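Side-chain contact in alpha-2,3/8-sialyltransferase (Campylobacter jejuni, PDB 1RO7), which probably transfers sialic acid from CMP-sialic acid to sugar acceptors, forming alpha-2,3 and alpha-2,8 linkages: residues 198-201 against 202-206. The protein carries 1 engineered substitution. Residues are numbered along the deposited sequence; the frame is centred on the assembly and turned at random.
Sequences EFLE and KTYKI
Thr203 and Phe199 meet one turn apart near the C-terminal end of helix 190-204, which closes in a Schellman motif and leads into strand 207-210 at the edge of the Rossmann-like sheet. Phe199 O takes two hydrogen bonds from Thr203. Thr203 N lies 2.9 Å from Phe199 O, and Thr203 OG1 lies 2.8 Å from the same oxygen. The two donors arrive from opposite faces of the carbonyl plane. OG1 stands beside its own backbone N (chi1 -54°), which turns it back toward the preceding turn. There it also sits over the centre of the Phe199 ring, 3.4 Å above the plane. The Phe199 ring meets Tyr118 as well.

Lys202 N satisfies Glu198 O, and Tyr204 N satisfies Leu200 O at 2.9 Å. Leu200 CD2 packs against Tyr204 CE2, and both side chains touch Ile141 of helix 132-143. Tyr204 OH accepts a weak hydrogen bond from Phe115 N.

Lys205 is the first residue to leave the helical backbone, with positive phi (48°). Its N bonds to Lys202 O. Ile206 N then reaches back to Glu201 O at 3.2 Å, in the carbonyl plane on a lone pair. The Glu201 side chain points mainly outward from the helix, leaning slightly back toward its N-terminal side, and OE2 accepts from Leu208 N. Ile206 folds back over Glu201, with Ile206 CD1 3.4 Å from Glu201 CA.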
loop_
_atom_site.group_PDB
_atom_site.type_symbol
_atom_site.label_atom_id
_atom_site.label_comp_id
_atom_site.label_asym_id
_atom_site.label_seq_id
_atom_site.Cartn_x
_atom_site.Cartn_y
_atom_site.Cartn_z
ATOM N N GLU A 198 5.369 14.203 31.159
ATOM C CA GLU A 198 6.759 14.241 31.598
ATOM C C GLU A 198 7.635 13.553 30.558
ATOM O O GLU A 198 8.719 14.038 30.225
ATOM C CB GLU A 198 6.913 13.540 32.947
ATOM C CG GLU A 198 6.498 14.390 34.139
ATOM C CD GLU A 198 6.542 13.624 35.450
ATOM O OE1 GLU A 198 7.511 12.861 35.663
ATOM O OE2 GLU A 198 5.614 13.791 36.270
ATOM N N PHE A 199 7.151 12.428 30.040
ATOM C CA PHE A 199 7.882 11.663 29.036
ATOM C C PHE A 199 8.147 12.494 27.780
ATOM O O PHE A 199 9.255 12.479 27.237
ATOM C CB PHE A 199 7.094 10.409 28.651
ATOM C CG PHE A 199 7.843 9.481 27.741
ATOM C CD1 PHE A 199 8.701 8.519 28.262
ATOM C CD2 PHE A 199 7.714 9.586 26.361
ATOM C CE1 PHE A 199 9.423 7.674 27.422
ATOM C CE2 PHE A 199 8.431 8.748 25.510
ATOM C CZ PHE A 199 9.287 7.789 26.041
ATOM N N LEU A 200 7.128 13.215 27.323
ATOM C CA LEU A 200 7.241 14.043 26.125
ATOM C C LEU A 200 8.229 15.193 26.297
ATOM O O LEU A 200 9.124 15.388 25.474
ATOM C CB LEU A 200 5.866 14.608 25.746
ATOM C CG LEU A 200 4.786 13.618 25.293
ATOM C CD1 LEU A 200 3.439 14.330 25.227
ATOM C CD2 LEU A 200 5.151 13.032 23.933
ATOM N N GLU A 201 8.051 15.959 27.365
ATOM C CA GLU A 201 8.918 17.095 27.644
ATOM C C GLU A 201 10.377 16.651 27.642
ATOM O O GLU A 201 11.218 17.227 26.946
ATOM C CB GLU A 201 8.545 17.705 29.000
ATOM C CG GLU A 201 9.412 18.871 29.447
ATOM C CD GLU A 201 8.828 19.593 30.647
ATOM O OE1 GLU A 201 8.486 18.917 31.640
ATOM O OE2 GLU A 201 8.709 20.837 30.597
ATOM N N LYS A 202 10.655 15.609 28.415
ATOM C CA LYS A 202 11.997 15.058 28.540
ATOM C C LYS A 202 12.556 14.513 27.230
ATOM O O LYS A 202 13.548 15.020 26.701
ATOM C CB LYS A 202 11.991 13.946 29.592
ATOM C CG LYS A 202 13.285 13.161 29.697
ATOM C CD LYS A 202 13.216 12.153 30.835
ATOM C CE LYS A 202 14.528 11.398 30.989
ATOM N NZ LYS A 202 14.519 10.510 32.188
ATOM N N THR A 203 11.908 13.476 26.713
ATOM C CA THR A 203 12.341 12.823 25.485
ATOM C C THR A 203 12.526 13.736 24.274
ATOM O O THR A 203 13.466 13.556 23.502
ATOM C CB THR A 203 11.362 11.693 25.098
ATOM O OG1 THR A 203 11.212 10.791 26.199
ATOM C CG2 THR A 203 11.883 10.921 23.896
ATOM N N TYR A 204 11.646 14.718 24.109
ATOM C CA TYR A 204 11.731 15.602 22.952
ATOM C C TYR A 204 12.235 17.017 23.217
ATOM O O TYR A 204 12.207 17.876 22.335
ATOM C CB TYR A 204 10.372 15.618 22.252
ATOM C CG TYR A 204 10.003 14.230 21.785
ATOM C CD1 TYR A 204 10.706 13.621 20.750
ATOM C CD2 TYR A 204 9.028 13.484 22.446
ATOM C CE1 TYR A 204 10.460 12.305 20.387
ATOM C CE2 TYR A 204 8.774 12.157 22.089
ATOM C CZ TYR A 204 9.497 11.577 21.059
ATOM O OH TYR A 204 9.275 10.265 20.698
ATOM N N LYS A 205 12.707 17.246 24.434
ATOM C CA LYS A 205 13.255 18.539 24.815
ATOM C C LYS A 205 12.385 19.732 24.446
ATOM O O LYS A 205 12.791 20.600 23.673
ATOM C CB LYS A 205 14.649 18.695 24.202
ATOM C CG LYS A 205 15.640 17.666 24.724
ATOM C CD LYS A 205 16.991 17.766 24.043
ATOM C CE LYS A 205 17.988 16.816 24.691
ATOM N NZ LYS A 205 17.490 15.411 24.703
ATOM N N ILE A 206 11.183 19.767 25.006
ATOM C CA ILE A 206 10.255 20.863 24.771
ATOM C C ILE A 206 9.889 21.425 26.135
ATOM O O ILE A 206 10.127 20.781 27.154
ATOM C CB ILE A 206 8.978 20.387 24.021
ATOM C CG1 ILE A 206 8.306 19.230 24.767
ATOM C CG2 ILE A 206 9.343 19.953 22.610
ATOM C CD1 ILE A 206 7.481 19.654 25.968
#